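Long-range contacts in glutathione transferase lambda1 (Populus trichocarpa, PDB 4PQH), which binds glutathione and probably joins it to electrophilic halide compounds, as a monomeric plant enzyme linked to thiol transfer and detoxification: residues 18-23 with 68-73; 148-152 with 198-202; 45-49 with 105-109; 127-131 with 178-182. All blocks are in the same frame, centred on the assembly; numbering follows the deposited sequence.

Contact 1: residues 18-23 with 68-73; sequences SEPPPV and WYKEKV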
loop_
_atom_site.group_PDB
_atom_site.type_symbol
_atom_site.label_atom_id
_atom_site.label_comp_id
_atom_site.label_asym_id
_atom_site.label_seq_id
_atom_site.Cartn_x
_atom_site.Cartn_y
_atom_site.Cartn_z
ATOM N N SER A 18 23.929 -8.881 6.349
ATOM C CA SER A 18 23.163 -10.107 6.146
ATOM C C SER A 18 23.624 -10.864 4.907
ATOM O O SER A 18 24.019 -10.265 3.908
ATOM C CB SER A 18 21.667 -9.800 6.034
ATOM O OG SER A 18 21.167 -9.235 7.235
ATOM N N GLU A 19 23.568 -12.188 4.980
ATOM C CA GLU A 19 23.885 -13.016 3.832
ATOM C C GLU A 19 22.676 -13.007 2.906
ATOM O O GLU A 19 21.545 -12.836 3.363
ATOM C CB GLU A 19 24.264 -14.432 4.269
ATOM C CG GLU A 19 25.759 -14.596 4.507
ATOM C CD GLU A 19 26.096 -15.822 5.326
ATOM O OE1 GLU A 19 25.198 -16.332 6.028
ATOM O OE2 GLU A 19 27.260 -16.273 5.268
ATOM N N PRO A 20 22.911 -13.155 1.595
ATOM C CA PRO A 20 21.817 -13.081 0.626
ATOM C C PRO A 20 20.920 -14.312 0.666
ATOM O O PRO A 20 21.401 -15.412 0.925
ATOM C CB PRO A 20 22.548 -13.009 -0.716
ATOM C CG PRO A 20 23.845 -13.696 -0.466
ATOM C CD PRO A 20 24.218 -13.342 0.940
ATOM N N PRO A 21 19.619 -14.124 0.417
ATOM C CA PRO A 21 18.670 -15.232 0.303
ATOM C C PRO A 21 18.903 -15.943 -1.028
ATOM O O PRO A 21 19.652 -15.431 -1.865
ATOM C CB PRO A 21 17.302 -14.521 0.296
ATOM C CG PRO A 21 17.573 -13.105 0.709
ATOM C CD PRO A 21 18.958 -12.826 0.235
ATOM N N PRO A 22 18.324 -17.136 -1.182
ATOM C CA PRO A 22 18.326 -17.726 -2.513
ATOM C C PRO A 22 17.569 -16.777 -3.418
ATOM O O PRO A 22 16.567 -16.200 -3.002
ATOM C CB PRO A 22 17.529 -19.017 -2.324
ATOM C CG PRO A 22 17.646 -19.334 -0.873
ATOM C CD PRO A 22 17.689 -18.010 -0.180
ATOM N N VAL A 23 18.071 -16.567 -4.623
ATOM C CA VAL A 23 17.302 -15.856 -5.633
ATOM C C VAL A 23 16.927 -16.784 -6.783
ATOM O O VAL A 23 17.772 -17.514 -7.304
ATOM C CB VAL A 23 18.056 -14.621 -6.161
ATOM C CG1 VAL A 23 17.245 -13.928 -7.249
ATOM C CG2 VAL A 23 18.346 -13.661 -5.021
ATOM N N TRP A 68 23.630 -6.870 -1.696
ATOM C CA TRP A 68 23.111 -7.919 -2.572
ATOM C C TRP A 68 21.720 -7.610 -3.120
ATOM O O TRP A 68 21.291 -8.229 -4.089
ATOM C CB TRP A 68 23.142 -9.312 -1.910
ATOM C CG TRP A 68 22.444 -9.441 -0.569
ATOM C CD1 TRP A 68 23.045 -9.599 0.648
ATOM C CD2 TRP A 68 21.026 -9.452 -0.317
ATOM N NE1 TRP A 68 22.095 -9.699 1.638
ATOM C CE2 TRP A 68 20.850 -9.619 1.072
ATOM C CE3 TRP A 68 19.892 -9.341 -1.130
ATOM C CZ2 TRP A 68 19.590 -9.652 1.668
ATOM C CZ3 TRP A 68 18.637 -9.382 -0.536
ATOM C CH2 TRP A 68 18.499 -9.536 0.850
ATOM N N TYR A 69 21.016 -6.661 -2.507
ATOM C CA TYR A 69 19.679 -6.321 -2.980
ATOM C C TYR A 69 19.762 -5.680 -4.359
ATOM O O TYR A 69 19.155 -6.156 -5.313
ATOM C CB TYR A 69 18.931 -5.417 -1.993
ATOM C CG TYR A 69 17.511 -5.101 -2.426
ATOM C CD1 TYR A 69 16.560 -6.112 -2.566
ATOM C CD2 TYR A 69 17.121 -3.796 -2.702
ATOM C CE1 TYR A 69 15.271 -5.825 -2.960
ATOM C CE2 TYR A 69 15.824 -3.506 -3.104
ATOM C CZ TYR A 69 14.907 -4.528 -3.234
ATOM O OH TYR A 69 13.616 -4.247 -3.632
ATOM N N LYS A 70 20.542 -4.610 -4.462
ATOM C CA LYS A 70 20.736 -3.932 -5.735
ATOM C C LYS A 70 21.486 -4.829 -6.721
ATOM O O LYS A 70 21.211 -4.821 -7.921
ATOM C CB LYS A 70 21.491 -2.617 -5.513
ATOM C CG LYS A 70 21.972 -1.927 -6.782
ATOM C CD LYS A 70 22.686 -0.622 -6.455
ATOM C CE LYS A 70 23.342 -0.016 -7.689
ATOM N NZ LYS A 70 22.359 0.244 -8.778
ATOM N N GLU A 71 22.416 -5.622 -6.202
ATOM C CA GLU A 71 23.310 -6.403 -7.049
ATOM C C GLU A 71 22.706 -7.713 -7.556
ATOM O O GLU A 71 23.002 -8.141 -8.671
ATOM C CB GLU A 71 24.634 -6.664 -6.322
ATOM C CG GLU A 71 25.432 -5.394 -6.030
ATOM C CD GLU A 71 26.666 -5.643 -5.176
ATOM O OE1 GLU A 71 26.913 -6.809 -4.801
ATOM O OE2 GLU A 71 27.387 -4.666 -4.876
ATOM N N LYS A 72 21.858 -8.347 -6.753
ATOM C CA LYS A 72 21.368 -9.681 -7.100
ATOM C C LYS A 72 19.856 -9.784 -7.244
ATOM O O LYS A 72 19.351 -10.715 -7.871
ATOM C CB LYS A 72 21.839 -10.701 -6.065
ATOM C CG LYS A 72 23.345 -10.842 -5.989
ATOM C CD LYS A 72 23.747 -11.668 -4.786
ATOM C CE LYS A 72 22.877 -12.904 -4.666
ATOM N NZ LYS A 72 23.446 -13.891 -3.713
ATOM N N VAL A 73 19.135 -8.838 -6.657
ATOM C CA VAL A 73 17.682 -8.929 -6.616
ATOM C C VAL A 73 16.996 -7.871 -7.472
ATOM O O VAL A 73 16.270 -8.198 -8.411
ATOM C CB VAL A 73 17.157 -8.824 -5.175
ATOM C CG1 VAL A 73 15.644 -8.906 -5.165
ATOM C CG2 VAL A 73 17.753 -9.923 -4.311
HETATM O O HOH W 1 21.947 -15.904 -3.558
#

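Contact 2: residues 148-152 with 198-202; sequences FDYIE and RPKLA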
loop_
_atom_site.group_PDB
_atom_site.type_symbol
_atom_site.label_atom_id
_atom_site.label_comp_id
_atom_site.label_asym_id
_atom_site.label_seq_id
_atom_site.Cartn_x
_atom_site.Cartn_y
_atom_site.Cartn_z
ATOM N N PHE A 148 -8.222 15.767 0.532
ATOM C CA PHE A 148 -9.182 14.941 1.255
ATOM C C PHE A 148 -10.621 15.237 0.846
ATOM O O PHE A 148 -11.489 14.366 0.958
ATOM C CB PHE A 148 -8.960 15.014 2.769
ATOM C CG PHE A 148 -7.836 14.140 3.247
ATOM C CD1 PHE A 148 -8.036 12.772 3.395
ATOM C CD2 PHE A 148 -6.577 14.667 3.512
ATOM C CE1 PHE A 148 -7.015 11.945 3.821
ATOM C CE2 PHE A 148 -5.545 13.839 3.946
ATOM C CZ PHE A 148 -5.767 12.476 4.095
ATOM N N ASP A 149 -10.876 16.442 0.353
ATOM C CA ASP A 149 -12.163 16.755 -0.265
ATOM C C ASP A 149 -12.379 15.897 -1.513
ATOM O O ASP A 149 -13.482 15.376 -1.744
ATOM C CB ASP A 149 -12.247 18.234 -0.637
ATOM C CG ASP A 149 -12.450 19.125 0.557
ATOM O OD1 ASP A 149 -12.767 18.608 1.653
ATOM O OD2 ASP A 149 -12.298 20.352 0.393
ATOM N N TYR A 150 -11.328 15.724 -2.306
ATOM C CA TYR A 150 -11.411 14.884 -3.496
ATOM C C TYR A 150 -11.754 13.448 -3.098
ATOM O O TYR A 150 -12.600 12.802 -3.721
ATOM C CB TYR A 150 -10.100 14.928 -4.289
ATOM C CG TYR A 150 -10.156 14.158 -5.588
ATOM C CD1 TYR A 150 -9.905 12.792 -5.620
ATOM C CD2 TYR A 150 -10.469 14.796 -6.782
ATOM C CE1 TYR A 150 -9.963 12.079 -6.804
ATOM C CE2 TYR A 150 -10.523 14.095 -7.974
ATOM C CZ TYR A 150 -10.271 12.735 -7.979
ATOM O OH TYR A 150 -10.330 12.028 -9.162
ATOM N N ILE A 151 -11.098 12.958 -2.057
ATOM C CA ILE A 151 -11.339 11.612 -1.548
ATOM C C ILE A 151 -12.780 11.451 -1.049
ATOM O O ILE A 151 -13.452 10.455 -1.351
ATOM C CB ILE A 151 -10.336 11.262 -0.417
ATOM C CG1 ILE A 151 -8.907 11.218 -0.973
ATOM C CG2 ILE A 151 -10.706 9.956 0.275
ATOM C CD1 ILE A 151 -8.742 10.266 -2.132
ATOM N N GLU A 152 -13.258 12.442 -0.301
ATOM C CA GLU A 152 -14.613 12.421 0.240
ATOM C C GLU A 152 -15.629 12.341 -0.892
ATOM O O GLU A 152 -16.578 11.542 -0.843
ATOM C CB GLU A 152 -14.859 13.663 1.107
ATOM C CG GLU A 152 -16.280 13.775 1.637
ATOM C CD GLU A 152 -16.592 12.760 2.713
ATOM O OE1 GLU A 152 -15.660 12.117 3.239
ATOM O OE2 GLU A 152 -17.790 12.611 3.030
ATOM N N ARG A 198 -16.132 15.342 6.847
ATOM C CA ARG A 198 -15.913 14.335 5.812
ATOM C C ARG A 198 -16.400 12.965 6.276
ATOM O O ARG A 198 -15.606 12.080 6.589
ATOM C CB ARG A 198 -14.438 14.289 5.406
ATOM C CG ARG A 198 -13.927 15.606 4.836
ATOM C CD ARG A 198 -12.590 15.461 4.118
ATOM N NE ARG A 198 -12.100 16.777 3.698
ATOM C CZ ARG A 198 -11.391 17.593 4.477
ATOM N NH1 ARG A 198 -11.057 17.217 5.708
ATOM N NH2 ARG A 198 -11.008 18.781 4.019
ATOM N N PRO A 199 -17.726 12.789 6.325
ATOM C CA PRO A 199 -18.303 11.579 6.911
ATOM C C PRO A 199 -18.014 10.291 6.128
ATOM O O PRO A 199 -17.866 9.240 6.744
ATOM C CB PRO A 199 -19.800 11.890 6.935
ATOM C CG PRO A 199 -20.002 12.930 5.882
ATOM C CD PRO A 199 -18.759 13.752 5.899
ATOM N N LYS A 200 -17.935 10.364 4.805
ATOM C CA LYS A 200 -17.641 9.173 4.012
ATOM C C LYS A 200 -16.208 8.711 4.279
ATOM O O LYS A 200 -15.927 7.512 4.367
ATOM C CB LYS A 200 -17.844 9.449 2.520
ATOM C CG LYS A 200 -19.281 9.745 2.110
ATOM C CD LYS A 200 -20.075 8.480 1.913
ATOM C CE LYS A 200 -21.479 8.782 1.415
ATOM N NZ LYS A 200 -22.315 7.556 1.444
ATOM N N LEU A 201 -15.296 9.673 4.385
ATOM C CA LEU A 201 -13.918 9.382 4.725
ATOM C C LEU A 201 -13.801 8.808 6.131
ATOM O O LEU A 201 -13.075 7.838 6.351
ATOM C CB LEU A 201 -13.087 10.658 4.620
ATOM C CG LEU A 201 -11.659 10.542 5.144
ATOM C CD1 LEU A 201 -10.855 9.558 4.313
ATOM C CD2 LEU A 201 -11.018 11.899 5.135
ATOM N N ALA A 202 -14.505 9.411 7.085
ATOM C CA ALA A 202 -14.489 8.895 8.451
ATOM C C ALA A 202 -14.964 7.437 8.471
ATOM O O ALA A 202 -14.360 6.581 9.129
ATOM C CB ALA A 202 -15.347 9.766 9.368
#

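Contact 3: residues 45-49 with 105-109; sequences TRNCK and GPSLF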
loop_
_atom_site.group_PDB
_atom_site.type_symbol
_atom_site.label_atom_id
_atom_site.label_comp_id
_atom_site.label_asym_id
_atom_site.label_seq_id
_atom_site.Cartn_x
_atom_site.Cartn_y
_atom_site.Cartn_z
ATOM N N THR A 45 -1.986 -6.459 0.194
ATOM C CA THR A 45 -2.567 -7.275 -0.875
ATOM C C THR A 45 -2.336 -8.762 -0.631
ATOM O O THR A 45 -3.266 -9.568 -0.694
ATOM C CB THR A 45 -2.045 -6.846 -2.253
ATOM O OG1 THR A 45 -2.368 -5.465 -2.455
ATOM C CG2 THR A 45 -2.715 -7.667 -3.357
ATOM N N ARG A 46 -1.102 -9.120 -0.315
ATOM C CA ARG A 46 -0.746 -10.472 0.092
ATOM C C ARG A 46 -1.651 -10.995 1.200
ATOM O O ARG A 46 -2.240 -12.071 1.076
ATOM C CB ARG A 46 0.719 -10.491 0.541
ATOM C CG ARG A 46 1.158 -11.690 1.386
ATOM C CD ARG A 46 2.530 -11.369 1.993
ATOM N NE ARG A 46 3.192 -12.457 2.709
ATOM C CZ ARG A 46 3.179 -12.602 4.034
ATOM N NH1 ARG A 46 2.490 -11.759 4.794
ATOM N NH2 ARG A 46 3.843 -13.599 4.602
ATOM N N ASN A 47 -1.803 -10.222 2.269
ATOM C CA ASN A 47 -2.589 -10.682 3.402
ATOM C C ASN A 47 -4.062 -10.807 3.069
ATOM O O ASN A 47 -4.710 -11.771 3.472
ATOM C CB ASN A 47 -2.441 -9.737 4.582
ATOM C CG ASN A 47 -1.061 -9.790 5.214
ATOM O OD1 ASN A 47 -0.159 -10.487 4.744
ATOM N ND2 ASN A 47 -0.898 -9.046 6.295
ATOM N N CYS A 48 -4.594 -9.833 2.337
ATOM C CA CYS A 48 -6.020 -9.837 2.007
ATOM C C CYS A 48 -6.388 -11.022 1.134
ATOM O O CYS A 48 -7.538 -11.470 1.132
ATOM C CB CYS A 48 -6.412 -8.542 1.304
ATOM S SG CYS A 48 -6.454 -7.112 2.382
ATOM N N LYS A 49 -5.420 -11.550 0.400
ATOM C CA LYS A 49 -5.666 -12.704 -0.447
ATOM C C LYS A 49 -5.309 -14.023 0.235
ATOM O O LYS A 49 -5.434 -15.085 -0.369
ATOM C CB LYS A 49 -4.926 -12.546 -1.778
ATOM C CG LYS A 49 -5.477 -11.418 -2.626
ATOM C CD LYS A 49 -4.752 -11.291 -3.961
ATOM C CE LYS A 49 -5.233 -12.346 -4.944
ATOM N NZ LYS A 49 -6.607 -12.042 -5.448
ATOM N N GLY A 105 -6.977 -16.724 -3.906
ATOM C CA GLY A 105 -7.553 -15.866 -2.891
ATOM C C GLY A 105 -8.636 -15.010 -3.509
ATOM O O GLY A 105 -8.789 -14.992 -4.727
ATOM N N PRO A 106 -9.403 -14.299 -2.672
ATOM C CA PRO A 106 -10.488 -13.455 -3.186
ATOM C C PRO A 106 -9.997 -12.398 -4.163
ATOM O O PRO A 106 -8.922 -11.816 -3.976
ATOM C CB PRO A 106 -11.058 -12.795 -1.926
ATOM C CG PRO A 106 -10.001 -12.943 -0.895
ATOM C CD PRO A 106 -9.314 -14.244 -1.209
ATOM N N SER A 107 -10.768 -12.156 -5.213
ATOM C CA SER A 107 -10.443 -11.103 -6.166
ATOM C C SER A 107 -10.605 -9.744 -5.520
ATOM O O SER A 107 -11.624 -9.472 -4.880
ATOM C CB SER A 107 -11.364 -11.175 -7.386
ATOM O OG SER A 107 -11.168 -10.040 -8.222
ATOM N N LEU A 108 -9.608 -8.882 -5.711
ATOM C CA LEU A 108 -9.659 -7.532 -5.162
ATOM C C LEU A 108 -9.888 -6.466 -6.234
ATOM O O LEU A 108 -9.535 -5.301 -6.054
ATOM C CB LEU A 108 -8.380 -7.246 -4.367
ATOM C CG LEU A 108 -8.131 -8.230 -3.219
ATOM C CD1 LEU A 108 -6.761 -7.981 -2.606
ATOM C CD2 LEU A 108 -9.211 -8.130 -2.156
ATOM N N PHE A 109 -10.474 -6.855 -7.359
ATOM C CA PHE A 109 -10.772 -5.873 -8.399
ATOM C C PHE A 109 -12.061 -6.276 -9.112
ATOM O O PHE A 109 -12.194 -7.421 -9.554
ATOM C CB PHE A 109 -9.600 -5.750 -9.377
ATOM C CG PHE A 109 -9.463 -4.380 -9.995
ATOM C CD1 PHE A 109 -9.226 -3.265 -9.200
ATOM C CD2 PHE A 109 -9.561 -4.208 -11.360
ATOM C CE1 PHE A 109 -9.088 -2.003 -9.760
ATOM C CE2 PHE A 109 -9.428 -2.952 -11.928
ATOM C CZ PHE A 109 -9.188 -1.846 -11.127
HETATM O O HOH W 2 -7.250 -14.393 -6.743
#

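Contact 4: residues 127-131 with 178-182; sequences GSFSK and FIERF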
loop_
_atom_site.group_PDB
_atom_site.type_symbol
_atom_site.label_atom_id
_atom_site.label_comp_id
_atom_site.label_asym_id
_atom_site.label_seq_id
_atom_site.Cartn_x
_atom_site.Cartn_y
_atom_site.Cartn_z
ATOM N N GLY A 127 -0.532 10.092 -6.951
ATOM C CA GLY A 127 0.600 11.008 -6.932
ATOM C C GLY A 127 0.218 12.385 -6.423
ATOM O O GLY A 127 0.911 12.958 -5.574
ATOM N N SER A 128 -0.880 12.922 -6.949
ATOM C CA SER A 128 -1.377 14.233 -6.540
ATOM C C SER A 128 -1.754 14.227 -5.075
ATOM O O SER A 128 -1.533 15.202 -4.364
ATOM C CB SER A 128 -2.596 14.636 -7.374
ATOM O OG SER A 128 -2.304 14.614 -8.761
ATOM N N PHE A 129 -2.343 13.124 -4.625
ATOM C CA PHE A 129 -2.748 12.996 -3.238
ATOM C C PHE A 129 -1.544 13.106 -2.298
ATOM O O PHE A 129 -1.567 13.854 -1.317
ATOM C CB PHE A 129 -3.472 11.664 -3.032
ATOM C CG PHE A 129 -3.981 11.465 -1.637
ATOM C CD1 PHE A 129 -5.032 12.234 -1.150
ATOM C CD2 PHE A 129 -3.402 10.517 -0.808
ATOM C CE1 PHE A 129 -5.512 12.042 0.144
ATOM C CE2 PHE A 129 -3.876 10.318 0.483
ATOM C CZ PHE A 129 -4.928 11.087 0.958
ATOM N N SER A 130 -0.494 12.350 -2.593
ATOM C CA SER A 130 0.742 12.427 -1.818
ATOM C C SER A 130 1.380 13.811 -1.892
ATOM O O SER A 130 1.809 14.370 -0.876
ATOM C CB SER A 130 1.741 11.371 -2.298
ATOM O OG SER A 130 1.531 10.141 -1.636
ATOM N N LYS A 131 1.424 14.368 -3.095
ATOM C CA LYS A 131 2.044 15.673 -3.294
ATOM C C LYS A 131 1.324 16.753 -2.487
ATOM O O LYS A 131 1.960 17.567 -1.834
ATOM C CB LYS A 131 2.079 16.019 -4.781
ATOM C CG LYS A 131 2.809 17.297 -5.104
ATOM C CD LYS A 131 3.157 17.363 -6.577
ATOM C CE LYS A 131 3.792 18.690 -6.897
ATOM N NZ LYS A 131 4.454 18.728 -8.237
ATOM N N PHE A 178 -1.053 5.471 2.991
ATOM C CA PHE A 178 -0.852 6.904 2.960
ATOM C C PHE A 178 -1.806 7.655 3.874
ATOM O O PHE A 178 -1.380 8.546 4.613
ATOM C CB PHE A 178 -0.845 7.380 1.516
ATOM C CG PHE A 178 0.332 6.848 0.762
ATOM C CD1 PHE A 178 1.561 7.489 0.848
ATOM C CD2 PHE A 178 0.244 5.662 0.055
ATOM C CE1 PHE A 178 2.659 6.981 0.210
ATOM C CE2 PHE A 178 1.351 5.148 -0.586
ATOM C CZ PHE A 178 2.564 5.821 -0.516
ATOM N N ILE A 179 -3.075 7.260 3.898
ATOM C CA ILE A 179 -4.006 7.855 4.849
ATOM C C ILE A 179 -3.590 7.513 6.292
ATOM O O ILE A 179 -3.674 8.353 7.190
ATOM C CB ILE A 179 -5.459 7.459 4.523
ATOM C CG1 ILE A 179 -5.844 8.074 3.170
ATOM C CG2 ILE A 179 -6.398 7.911 5.633
ATOM C CD1 ILE A 179 -7.241 7.713 2.686
ATOM N N GLU A 180 -3.075 6.300 6.487
ATOM C CA GLU A 180 -2.571 5.856 7.785
ATOM C C GLU A 180 -1.492 6.792 8.325
ATOM O O GLU A 180 -1.419 7.037 9.521
ATOM C CB GLU A 180 -2.007 4.437 7.657
ATOM C CG GLU A 180 -1.290 3.904 8.876
ATOM C CD GLU A 180 -0.707 2.520 8.645
ATOM O OE1 GLU A 180 -1.390 1.682 8.023
ATOM O OE2 GLU A 180 0.429 2.260 9.092
ATOM N N ARG A 181 -0.655 7.311 7.434
ATOM C CA ARG A 181 0.431 8.193 7.842
ATOM C C ARG A 181 -0.008 9.654 7.881
ATOM O O ARG A 181 0.345 10.385 8.808
ATOM C CB ARG A 181 1.633 8.007 6.918
ATOM C CG ARG A 181 2.370 6.704 7.168
ATOM C CD ARG A 181 3.092 6.219 5.923
ATOM N NE ARG A 181 3.889 5.026 6.197
ATOM C CZ ARG A 181 3.391 3.802 6.314
ATOM N NH1 ARG A 181 2.087 3.598 6.181
ATOM N NH2 ARG A 181 4.199 2.779 6.565
ATOM N N PHE A 182 -0.791 10.078 6.892
ATOM C CA PHE A 182 -1.169 11.484 6.796
ATOM C C PHE A 182 -2.131 11.898 7.897
ATOM O O PHE A 182 -2.073 13.030 8.387
ATOM C CB PHE A 182 -1.784 11.828 5.436
ATOM C CG PHE A 182 -0.867 11.599 4.258
ATOM C CD1 PHE A 182 0.514 11.548 4.416
ATOM C CD2 PHE A 182 -1.394 11.442 2.986
ATOM C CE1 PHE A 182 1.352 11.346 3.314
ATOM C CE2 PHE A 182 -0.575 11.240 1.894
ATOM C CZ PHE A 182 0.805 11.190 2.055
#

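Contact 1: residues 18-23 with 68-73
W68 lays its indole beneath P20 and P21, so that the chain leading into strand 28-32 is held against helix 67-73 of the thioredoxin-like N-terminal domain of this glutathione transferase. Residues 19-22 run in an extended polyproline-II-like conformation and meet the helix through aromatic and aliphatic surfaces. W68 holds CG between its own backbone N and carbonyl carbon (chi1 55°), the more hindered staggered position, which turns the ring out toward the prolines. Two CH-pi contacts share one face of the indole: P20 CA lies 3.5 Å from the centroid of the W68 five-membered ring, and P21 CD stands 3.4 Å from the centroid of its six-membered ring. At the rim, W68 NE1 donates to S18 O over 3.0 Å; the oxygen sits in the ring plane, yet the donor rises 60° out of the carbonyl plane and the bond is noticeably bent. A leucine at this position would probably leave the S18 carbonyl without its indole donor and the two prolines without a flat surface to rest on. One helical turn further, K72 bends at chi3 to bring NZ 3.3 Å from P20 CB, and a water bridges this ammonium to the backbone oxygen of P21. Y31 of strand 28-32 also touches both W68 and V73. V73 closes the sequence at the wider pi-type turn spanning 69-73, where its CG2 packs 3.9 Å from V23 CG2.

Contact 2: residues 148-152 with 198-202
R198 and E152 reach across the contact in opposite senses, each offering its polar end to the other segment. The arginine runs extended from CG to NE and presents the side of its guanidinium to D149, gripping a single oxygen with two nitrogens: R198 NE lies 2.8 Å and R198 NH2 3.0 Å from D149 OD1. That oxygen is near the guanidinium plane; the carboxylate and guanidinium planes are 39° apart, and both nitrogens reach OD1 from the same face of the carboxylate. F148 CB rests over a face of the same guanidinium, 3.7 Å from R198 NE. The grip is completed from outside, by the Y192 hydroxyl at NH2 and the I194 carbonyl at NH1.

E152 bends at chi2 (71°) and brings its carboxylate up to the start of helix 199-208, where R198 is the N-cap residue. E152 OE1 accepts from L201 N at 2.7 Å and E152 OE2 from K200 N at 2.9 Å, so the acid caps first-turn N-H groups and is probably favoured by the helix dipole. Beside this polar layer, L201 turns inward: its CD2 meets F148 CD1 at 3.6 Å, obliquely, and its CD1 approaches I151 CG2. Both segments belong to the all-helical C-terminal domain, where F148 continues inward onto helices 113-137 and 170-190, while I151 leans on F129 of the former and Y175 of the latter.

Contact 3: residues 45-49 with 105-109
K49 NZ is gripped from several sides: it donates to P106 O over 2.8 Å, donates to a water that in turn bonds to G105 O, and forms a salt bridge with D100 of helix 92-102. The lysine leaves the C-terminal end of helix 37-48 and bends at both chi3 (78°) and chi4 (73°), which curls the ammonium back over the loop. P106 O is approached from above its carbonyl plane. The K49 and L108 side chains slide past each other in opposite directions, K49 CG 3.7 Å from L108 CD1, a methyl that also touches C48 CB at 4.0 Å. G105 CA makes a C-H...O contact of 3.4 Å to K49 O; a CB on G105 would point into that oxygen, and the backbone angles there also favour glycine. With an alanine here instead of K49, D100 would probably lose its charged partner and the P106 carbonyl this donor. D100 also accepts from L108 N, and L108 packs on L170 and I173 of helix 170-190. The loop joins the thioredoxin-like domain to the helical one, and the chemistry implies that the ammonium of a largely buried lysine, probably balanced by an acid and held by a carbonyl and a water, pins its start to helix 37-48.

Contact 4: residues 127-131 with 178-182
Buried aromatic packing between two nearly parallel helices joins F129 and S130 of helix 113-137 to F178, I179 and F182 of helix 170-190. The local axes differ in direction by only 10° and stay 11.6 Å apart, a wide spacing that large side chains have to span. F129 does most of this: CG lies anti to the backbone N (chi1 -178°), which sends the ring across the gap to the other helix. There its CE2 comes 3.7 Å from F182 CD2, the two ring planes standing 49° apart and their centroids 5.6 Å from each other, an oblique pairing that is neither stacked nor edge-to-face. The far corner, F129 CZ, meets I179 CG1 at 3.8 Å, while F178 CB approaches the rim of the F129 ring close to its plane.

The two helices form part of the all-alpha C-terminal domain of the glutathione transferase fold, and F129 continues the aromatic cluster with edge-to-face contacts to F148 and Y175. F178 also lies near the active site: its side chain is about 7 Å from the bound glutathione and makes an edge-to-face contact with Y38, which lines the pocket together with C36, the residue that can bind glutathione covalently. S130 OG touches both F178 and F182, lying 3.6 Å from F178 CD1 and also near the edge of the F182 ring, 3.9 Å from F182 CZ.

Overall arrangement
Contact 4 is the buried one of the four, and it is almost wholly apolar; contacts 1, 2 and 3 lie partly exposed and add hydrogen bonds, waters or salt bridges. Contacts 2 and 4 adjoin in the C-terminal helical domain, where F148 and I151 pack on F129 and their helices interleave along the chain. Contact 1, across the chain's centre from contact 2, about 42 Å away between centres, fixes an N-terminal extension to the thioredoxin-like domain by proline-aromatic packing. Contact 3 relies on a lysine bonded to a loop carbonyl and to an acid of helix 92-102; contact 2 pairs an arginine with an acid across the contact and sets a second acid at a helix start.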